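Local coordinates for protein putative glucoamylase (Bacteroides caccae ATCC 43185, PDB 4QT9) that is a putative glucoamylase with an alpha/alpha toroid fold, and so probably hydrolyses glycosidic bonds in starch-like glucans or related saccharides, at residues A[307-312]-A[333-338]; A[360-365]-A[377-382]. All blocks are in the same frame, centred on the assembly; numbering follows the deposited sequence.

Contact 1. Residues A[307-312]-A[333-338]; sequences KGFGPD and QDDKGV
Phe309 and Gly337 meet where two irregular loops approach each other, Phe309 with polyproline-like backbone angles and Gly337 at positive phi, a conformation that favours glycine. The contact is carried by one ring: Phe309 holds CG beside its backbone N and opposite the carbonyl carbon (chi1 -81°), which aims the far end of the ring at 333-338. CE2 comes to 3.5 Å from Asp335 OD1. This oxygen lies near the ring plane, so it faces the edge, where the slightly positive C-H groups are likely to suit a carboxylate. The ring and carboxylate planes differ by 30°, and the two side chains lie alongside with their ends pointing contrary ways. CZ also lies 3.7 Å from Gly337 CA, which approaches obliquely.

In the alpha/alpha toroid, the first loop follows helix 284-301 and the second leads to helix 341-345, with the short strands 318-321 and 324-327 between them in sequence. The second loop is shaped by an Asx turn: Gly337 N donates to Asp335 OD1 over 3.2 Å at 163°, from well above the carboxylate plane. Asp335 OD2 is hydrogen-bonded to Tyr298 OH of helix 284-301, so both oxygens are engaged, which is likely to limit rotation of the carboxylate beside the ring. Nearby, a water lies 2.6 Å from Gly337 O, within hydrogen-bonding distance, and reaches Lys307 O only weakly.

Contact 2. Residues A[360-365]-A[377-382]; sequences RHLYNM and DAFSET
Leu362, on helix 352-364, and Met365, three residues on (deposited as selenomethionine), reach the Phe379 ring from the same side of its plane. Leu362 CD2 meets the ring obliquely, 3.6 Å from Phe379 CZ. Met365 and Phe379 extend toward each other from facing segments: SE stands 4.8 Å from the ring centroid and 38° off the normal, an oblique placement. A bend at chi3 carries CE on to 3.7 Å from Phe379 CE1. The same methyl also touches Glu381, 3.9 Å from CD, so one methyl meets both the ring and the glutamate, whose CG lies in the ring plane at its edge. Phe379 points at the helix with CG between its backbone N and carbonyl carbon (chi1 67°). An alanine at Phe379 would remove the ring and is likely to open a gap beside Leu362 CD2 and leave the selenomethionine methyl freer to turn. Farther out, a water in the plane of the His361 ring bridges NE2 and Glu381 OE2, at 2.5 Å from each of these two atoms. The ring and selenium geometry is that of a Met-aromatic contact, here joining a helix of the alpha/alpha toroid to the loop before strand 389-391.

How the contacts relate
Both segments of contact 1 precede those of contact 2 in the chain, and all four belong to the part of the protein that resembles the glucoamylase family. The centres of the two contacts are about 11 Å apart, and each lies about 22 Å from the centre of the chain, on the same side of it. They touch directly: Lys307 N is 2.7 Å from Thr382 OG1, a probable hydrogen bond, while Val338 CG1 packs at 3.5 Å from Ala378 CB. Asp312 O also lies 3.3 Å from His361 CB, on helix 352-364. Loop 377-382 thus meets both loops of contact 1 as well as this helix, so the two contacts form one continuous patch of three loop segments and helix 352-364.

Contact 1. Residues A[307-312]-A[333-338]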
ATOM      1  N   LYS A 307      11.075 -16.625 -19.821  1.00 27.94           N
ATOM      2  CA  LYS A 307      10.671 -15.938 -21.038  1.00 27.20           C
ATOM      3  C   LYS A 307      10.162 -14.529 -20.711  1.00 29.62           C
ATOM      4  O   LYS A 307       9.439 -14.343 -19.734  1.00 27.32           O
ATOM      5  CB  LYS A 307       9.591 -16.748 -21.795  1.00 30.09           C
ATOM      6  CG  LYS A 307       9.216 -16.148 -23.148  1.00 52.38           C
ATOM      7  CD  LYS A 307       7.972 -16.755 -23.788  1.00 62.34           C
ATOM      8  CE  LYS A 307       7.517 -15.866 -24.919  1.00 73.52           C
ATOM      9  NZ  LYS A 307       6.297 -16.375 -25.592  1.00 87.94           N
ATOM     10  N   GLY A 308      10.586 -13.560 -21.515  1.00 27.49           N
ATOM     11  CA  GLY A 308      10.108 -12.189 -21.421  1.00 27.74           C
ATOM     12  C   GLY A 308      10.850 -11.232 -20.518  1.00 31.38           C
ATOM     13  O   GLY A 308      10.739 -10.022 -20.728  1.00 31.80           O
ATOM     14  N   PHE A 309      11.579 -11.745 -19.501  1.00 26.63           N
ATOM     15  CA  PHE A 309      12.317 -10.904 -18.526  1.00 25.98           C
ATOM     16  C   PHE A 309      13.370 -10.049 -19.241  1.00 30.84           C
ATOM     17  O   PHE A 309      14.097 -10.574 -20.074  1.00 30.70           O
ATOM     18  CB  PHE A 309      12.989 -11.783 -17.455  1.00 27.07           C
ATOM     19  CG  PHE A 309      12.146 -12.274 -16.300  1.00 27.95           C
ATOM     20  CD1 PHE A 309      10.847 -12.737 -16.507  1.00 31.07           C
ATOM     21  CD2 PHE A 309      12.681 -12.367 -15.018  1.00 29.72           C
ATOM     22  CE1 PHE A 309      10.081 -13.231 -15.445  1.00 31.39           C
ATOM     23  CE2 PHE A 309      11.918 -12.875 -13.959  1.00 32.62           C
ATOM     24  CZ  PHE A 309      10.609 -13.273 -14.172  1.00 30.28           C
ATOM     25  N   GLY A 310      13.371  -8.743 -18.987  1.00 27.57           N
ATOM     26  CA  GLY A 310      14.289  -7.819 -19.649  1.00 28.38           C
ATOM     27  C   GLY A 310      14.033  -6.353 -19.334  1.00 32.33           C
ATOM     28  O   GLY A 310      13.236  -6.057 -18.451  1.00 31.95           O
ATOM     29  N   PRO A 311      14.674  -5.393 -20.056  1.00 29.99           N
ATOM     30  CA  PRO A 311      14.461  -3.957 -19.737  1.00 29.48           C
ATOM     31  C   PRO A 311      13.041  -3.463 -19.985  1.00 33.95           C
ATOM     32  O   PRO A 311      12.629  -2.493 -19.359  1.00 34.18           O
ATOM     33  CB  PRO A 311      15.455  -3.224 -20.645  1.00 32.37           C
ATOM     34  CG  PRO A 311      16.401  -4.290 -21.146  1.00 37.09           C
ATOM     35  CD  PRO A 311      15.655  -5.570 -21.147  1.00 31.41           C
ATOM     36  N   ASP A 312      12.287  -4.128 -20.875  1.00 31.61           N
ATOM     37  CA  ASP A 312      10.896  -3.765 -21.163  1.00 31.47           C
ATOM     38  C   ASP A 312       9.923  -4.547 -20.273  1.00 34.44           C
ATOM     39  O   ASP A 312       8.734  -4.257 -20.284  1.00 34.21           O
ATOM     40  CB  ASP A 312      10.562  -4.030 -22.646  1.00 33.26           C
ATOM     41  CG  ASP A 312      11.412  -3.265 -23.647  1.00 44.47           C
ATOM     42  OD1 ASP A 312      11.293  -2.012 -23.701  1.00 45.06           O
ATOM     43  OD2 ASP A 312      12.180  -3.920 -24.396  1.00 51.53           O
ATOM     44  N   GLN A 333      15.749 -17.727  -5.247  1.00 30.38           N
ATOM     45  CA  GLN A 333      14.878 -18.543  -4.386  1.00 30.76           C
ATOM     46  C   GLN A 333      13.399 -18.096  -4.469  1.00 33.74           C
ATOM     47  O   GLN A 333      12.494 -18.935  -4.414  1.00 33.66           O
ATOM     48  CB  GLN A 333      15.360 -18.495  -2.921  1.00 32.04           C
ATOM     49  CG  GLN A 333      16.639 -19.316  -2.656  1.00 49.90           C
ATOM     50  CD  GLN A 333      17.886 -18.818  -3.377  1.00 71.32           C
ATOM     51  OE1 GLN A 333      18.227 -17.625  -3.352  1.00 66.36           O
ATOM     52  NE2 GLN A 333      18.590 -19.726  -4.044  1.00 63.05           N
ATOM     53  N   ASP A 334      13.164 -16.783  -4.603  1.00 29.16           N
ATOM     54  CA  ASP A 334      11.816 -16.199  -4.604  1.00 27.50           C
ATOM     55  C   ASP A 334      11.301 -15.935  -6.022  1.00 31.39           C
ATOM     56  O   ASP A 334      10.081 -15.786  -6.213  1.00 30.68           O
ATOM     57  CB  ASP A 334      11.802 -14.903  -3.772  1.00 28.48           C
ATOM     58  CG  ASP A 334      12.219 -15.063  -2.310  1.00 45.50           C
ATOM     59  OD1 ASP A 334      11.946 -16.143  -1.716  1.00 47.74           O
ATOM     60  OD2 ASP A 334      12.781 -14.100  -1.748  1.00 49.55           O
ATOM     61  N   ASP A 335      12.213 -15.903  -7.019  1.00 27.89           N
ATOM     62  CA  ASP A 335      11.860 -15.701  -8.421  1.00 27.04           C
ATOM     63  C   ASP A 335      11.180 -16.959  -8.970  1.00 30.45           C
ATOM     64  O   ASP A 335      11.764 -18.030  -8.918  1.00 32.18           O
ATOM     65  CB  ASP A 335      13.102 -15.322  -9.240  1.00 29.49           C
ATOM     66  CG  ASP A 335      12.903 -15.188 -10.740  1.00 37.74           C
ATOM     67  OD1 ASP A 335      11.738 -14.937 -11.175  1.00 39.43           O
ATOM     68  OD2 ASP A 335      13.908 -15.282 -11.478  1.00 35.00           O
ATOM     69  N   LYS A 336       9.935 -16.827  -9.462  1.00 25.73           N
ATOM     70  CA  LYS A 336       9.163 -17.965  -9.981  1.00 25.69           C
ATOM     71  C   LYS A 336       8.784 -17.794 -11.440  1.00 28.31           C
ATOM     72  O   LYS A 336       7.973 -18.569 -11.946  1.00 28.93           O
ATOM     73  CB  LYS A 336       7.882 -18.191  -9.140  1.00 28.76           C
ATOM     74  CG  LYS A 336       8.108 -18.408  -7.638  1.00 37.25           C
ATOM     75  CD  LYS A 336       8.649 -19.797  -7.318  1.00 48.29           C
ATOM     76  CE  LYS A 336       8.424 -20.169  -5.876  1.00 65.39           C
ATOM     77  NZ  LYS A 336       9.399 -19.510  -4.971  1.00 77.48           N
ATOM     78  N   GLY A 337       9.344 -16.788 -12.106  1.00 23.94           N
ATOM     79  CA  GLY A 337       9.030 -16.509 -13.509  1.00 23.69           C
ATOM     80  C   GLY A 337       7.793 -15.669 -13.668  1.00 26.61           C
ATOM     81  O   GLY A 337       7.229 -15.560 -14.760  1.00 27.36           O
ATOM     82  N   VAL A 338       7.383 -15.043 -12.579  1.00 21.80           N
ATOM     83  CA  VAL A 338       6.153 -14.265 -12.525  1.00 20.30           C
ATOM     84  C   VAL A 338       6.458 -12.773 -12.424  1.00 25.39           C
ATOM     85  O   VAL A 338       7.171 -12.344 -11.512  1.00 25.63           O
ATOM     86  CB  VAL A 338       5.262 -14.749 -11.351  1.00 21.02           C
ATOM     87  CG1 VAL A 338       4.071 -13.842 -11.157  1.00 18.70           C
ATOM     88  CG2 VAL A 338       4.825 -16.205 -11.546  1.00 21.50           C
TER
HETATM   89  O   HOH W   1       8.107 -16.217 -17.171  1.00 24.83           O

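Contact 2. Residues A[360-365]-A[377-382]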
ATOM      1  N   ARG A 360       4.262   0.732 -21.172  1.00 25.79           N
ATOM      2  CA  ARG A 360       4.082   0.756 -22.632  1.00 26.85           C
ATOM      3  C   ARG A 360       4.099  -0.684 -23.207  1.00 30.58           C
ATOM      4  O   ARG A 360       3.219  -1.030 -24.028  1.00 29.81           O
ATOM      5  CB  ARG A 360       5.190   1.645 -23.258  1.00 28.85           C
ATOM      6  CG  ARG A 360       5.442   1.534 -24.765  1.00 35.23           C
ATOM      7  CD  ARG A 360       4.616   2.499 -25.587  1.00 47.36           C
ATOM      8  NE  ARG A 360       4.768   3.891 -25.158  1.00 55.21           N
ATOM      9  CZ  ARG A 360       3.803   4.799 -25.236  1.00 71.06           C
ATOM     10  NH1 ARG A 360       2.612   4.473 -25.728  1.00 57.05           N
ATOM     11  NH2 ARG A 360       4.018   6.039 -24.822  1.00 58.50           N
ATOM     12  N   HIS A 361       5.069  -1.519 -22.736  1.00 25.86           N
ATOM     13  CA  HIS A 361       5.237  -2.922 -23.160  1.00 26.95           C
ATOM     14  C   HIS A 361       4.061  -3.789 -22.690  1.00 29.06           C
ATOM     15  O   HIS A 361       3.531  -4.558 -23.493  1.00 27.76           O
ATOM     16  CB  HIS A 361       6.566  -3.490 -22.631  1.00 28.86           C
ATOM     17  CG  HIS A 361       6.819  -4.922 -22.985  1.00 33.04           C
ATOM     18  ND1 HIS A 361       7.297  -5.285 -24.228  1.00 35.55           N
ATOM     19  CD2 HIS A 361       6.682  -6.035 -22.226  1.00 35.10           C
ATOM     20  CE1 HIS A 361       7.406  -6.603 -24.200  1.00 35.14           C
ATOM     21  NE2 HIS A 361       7.053  -7.098 -23.015  1.00 34.99           N
ATOM     22  N   LEU A 362       3.648  -3.661 -21.390  1.00 26.02           N
ATOM     23  CA  LEU A 362       2.536  -4.437 -20.839  1.00 25.51           C
ATOM     24  C   LEU A 362       1.229  -4.086 -21.557  1.00 31.00           C
ATOM     25  O   LEU A 362       0.499  -4.996 -21.963  1.00 32.05           O
ATOM     26  CB  LEU A 362       2.398  -4.253 -19.319  1.00 25.08           C
ATOM     27  CG  LEU A 362       3.554  -4.741 -18.455  1.00 28.70           C
ATOM     28  CD1 LEU A 362       3.312  -4.407 -17.000  1.00 28.42           C
ATOM     29  CD2 LEU A 362       3.828  -6.212 -18.675  1.00 32.13           C
ATOM     30  N   TYR A 363       0.975  -2.787 -21.800  1.00 26.65           N
ATOM     31  CA  TYR A 363      -0.194  -2.342 -22.561  1.00 26.25           C
ATOM     32  C   TYR A 363      -0.201  -2.967 -23.967  1.00 33.42           C
ATOM     33  O   TYR A 363      -1.240  -3.435 -24.417  1.00 33.72           O
ATOM     34  CB  TYR A 363      -0.195  -0.813 -22.658  1.00 28.02           C
ATOM     35  CG  TYR A 363      -1.452  -0.253 -23.280  1.00 31.33           C
ATOM     36  CD1 TYR A 363      -2.631  -0.148 -22.547  1.00 33.30           C
ATOM     37  CD2 TYR A 363      -1.480   0.125 -24.622  1.00 33.29           C
ATOM     38  CE1 TYR A 363      -3.813   0.303 -23.138  1.00 35.17           C
ATOM     39  CE2 TYR A 363      -2.655   0.582 -25.222  1.00 34.97           C
ATOM     40  CZ  TYR A 363      -3.818   0.667 -24.478  1.00 43.91           C
ATOM     41  OH  TYR A 363      -4.966   1.141 -25.070  1.00 52.97           O
ATOM     42  N   ASN A 364       0.958  -3.031 -24.635  1.00 30.68           N
ATOM     43  CA  ASN A 364       1.052  -3.596 -25.987  1.00 30.79           C
ATOM     44  C   ASN A 364       0.851  -5.122 -26.034  1.00 33.42           C
ATOM     45  O   ASN A 364       0.571  -5.648 -27.113  1.00 33.38           O
ATOM     46  CB  ASN A 364       2.370  -3.208 -26.646  1.00 35.17           C
ATOM     47  CG  ASN A 364       2.397  -1.763 -27.096  1.00 66.06           C
ATOM     48  OD1 ASN A 364       1.368  -1.169 -27.469  1.00 56.41           O
ATOM     49  ND2 ASN A 364       3.585  -1.170 -27.087  1.00 63.70           N
HETATM   50  N   MSE A 365       0.915  -5.820 -24.876  1.00 29.34           N
HETATM   51  CA  MSE A 365       0.664  -7.269 -24.820  1.00 28.79           C
HETATM   52  C   MSE A 365      -0.823  -7.587 -25.001  1.00 33.51           C
HETATM   53  O   MSE A 365      -1.177  -8.741 -25.231  1.00 33.57           O
HETATM   54  CB  MSE A 365       1.175  -7.867 -23.522  1.00 29.87           C
HETATM   55  CG  MSE A 365       2.635  -8.193 -23.565  1.00 35.63           C
HETATM   56 SE   MSE A 365       3.211  -8.581 -21.772  0.75 41.20          SE
HETATM   57  CE  MSE A 365       2.840 -10.468 -21.714  1.00 39.18           C
ATOM     58  N   ASP A 377      -3.155  -9.034 -12.057  1.00 21.62           N
ATOM     59  CA  ASP A 377      -2.224  -9.139 -10.917  1.00 20.36           C
ATOM     60  C   ASP A 377      -0.790  -9.624 -11.248  1.00 22.70           C
ATOM     61  O   ASP A 377       0.203  -9.046 -10.782  1.00 20.44           O
ATOM     62  CB  ASP A 377      -2.796 -10.088  -9.875  1.00 20.98           C
ATOM     63  CG  ASP A 377      -2.141  -9.861  -8.558  1.00 26.33           C
ATOM     64  OD1 ASP A 377      -2.084  -8.695  -8.131  1.00 25.45           O
ATOM     65  OD2 ASP A 377      -1.629 -10.844  -7.971  1.00 30.15           O
ATOM     66  N   ALA A 378      -0.703 -10.745 -11.942  1.00 19.99           N
ATOM     67  CA  ALA A 378       0.574 -11.341 -12.244  1.00 20.99           C
ATOM     68  C   ALA A 378       0.437 -12.184 -13.475  1.00 25.69           C
ATOM     69  O   ALA A 378      -0.689 -12.437 -13.888  1.00 27.67           O
ATOM     70  CB  ALA A 378       1.037 -12.180 -11.068  1.00 21.94           C
ATOM     71  N   PHE A 379       1.564 -12.576 -14.089  1.00 21.62           N
ATOM     72  CA  PHE A 379       1.555 -13.432 -15.280  1.00 23.33           C
ATOM     73  C   PHE A 379       2.918 -14.078 -15.455  1.00 24.13           C
ATOM     74  O   PHE A 379       3.934 -13.529 -15.032  1.00 21.76           O
ATOM     75  CB  PHE A 379       1.131 -12.659 -16.562  1.00 25.89           C
ATOM     76  CG  PHE A 379       2.117 -11.606 -17.020  1.00 27.97           C
ATOM     77  CD1 PHE A 379       3.158 -11.932 -17.884  1.00 31.71           C
ATOM     78  CD2 PHE A 379       2.021 -10.294 -16.566  1.00 29.77           C
ATOM     79  CE1 PHE A 379       4.088 -10.971 -18.276  1.00 33.42           C
ATOM     80  CE2 PHE A 379       2.939  -9.331 -16.976  1.00 33.18           C
ATOM     81  CZ  PHE A 379       3.969  -9.677 -17.824  1.00 32.46           C
ATOM     82  N   SER A 380       2.937 -15.245 -16.088  1.00 20.57           N
ATOM     83  CA  SER A 380       4.172 -15.936 -16.398  1.00 20.27           C
ATOM     84  C   SER A 380       4.219 -16.230 -17.903  1.00 27.26           C
ATOM     85  O   SER A 380       3.462 -17.087 -18.372  1.00 27.05           O
ATOM     86  CB  SER A 380       4.299 -17.215 -15.577  1.00 21.99           C
ATOM     87  OG  SER A 380       5.353 -18.017 -16.100  1.00 26.87           O
ATOM     88  N   GLU A 381       5.085 -15.513 -18.668  1.00 24.77           N
ATOM     89  CA  GLU A 381       5.236 -15.784 -20.119  1.00 24.98           C
ATOM     90  C   GLU A 381       5.777 -17.221 -20.361  1.00 31.64           C
ATOM     91  O   GLU A 381       5.421 -17.856 -21.359  1.00 29.77           O
ATOM     92  CB  GLU A 381       6.147 -14.741 -20.806  1.00 25.92           C
ATOM     93  CG  GLU A 381       5.519 -13.355 -20.892  1.00 30.57           C
ATOM     94  CD  GLU A 381       6.262 -12.340 -21.742  1.00 49.02           C
ATOM     95  OE1 GLU A 381       6.398 -12.572 -22.963  1.00 44.86           O
ATOM     96  OE2 GLU A 381       6.645 -11.278 -21.202  1.00 48.75           O
ATOM     97  N   THR A 382       6.621 -17.726 -19.432  1.00 29.43           N
ATOM     98  CA  THR A 382       7.220 -19.069 -19.483  1.00 29.48           C
ATOM     99  C   THR A 382       6.147 -20.159 -19.363  1.00 33.20           C
ATOM    100  O   THR A 382       6.160 -21.096 -20.155  1.00 32.84           O
ATOM    101  CB  THR A 382       8.273 -19.222 -18.362  1.00 34.88           C
ATOM    102  OG1 THR A 382       9.289 -18.234 -18.525  1.00 38.16           O
ATOM    103  CG2 THR A 382       8.901 -20.594 -18.332  1.00 32.29           C
TER
HETATM  104  O   HOH W   2       7.659  -9.513 -22.686  1.00 28.14           O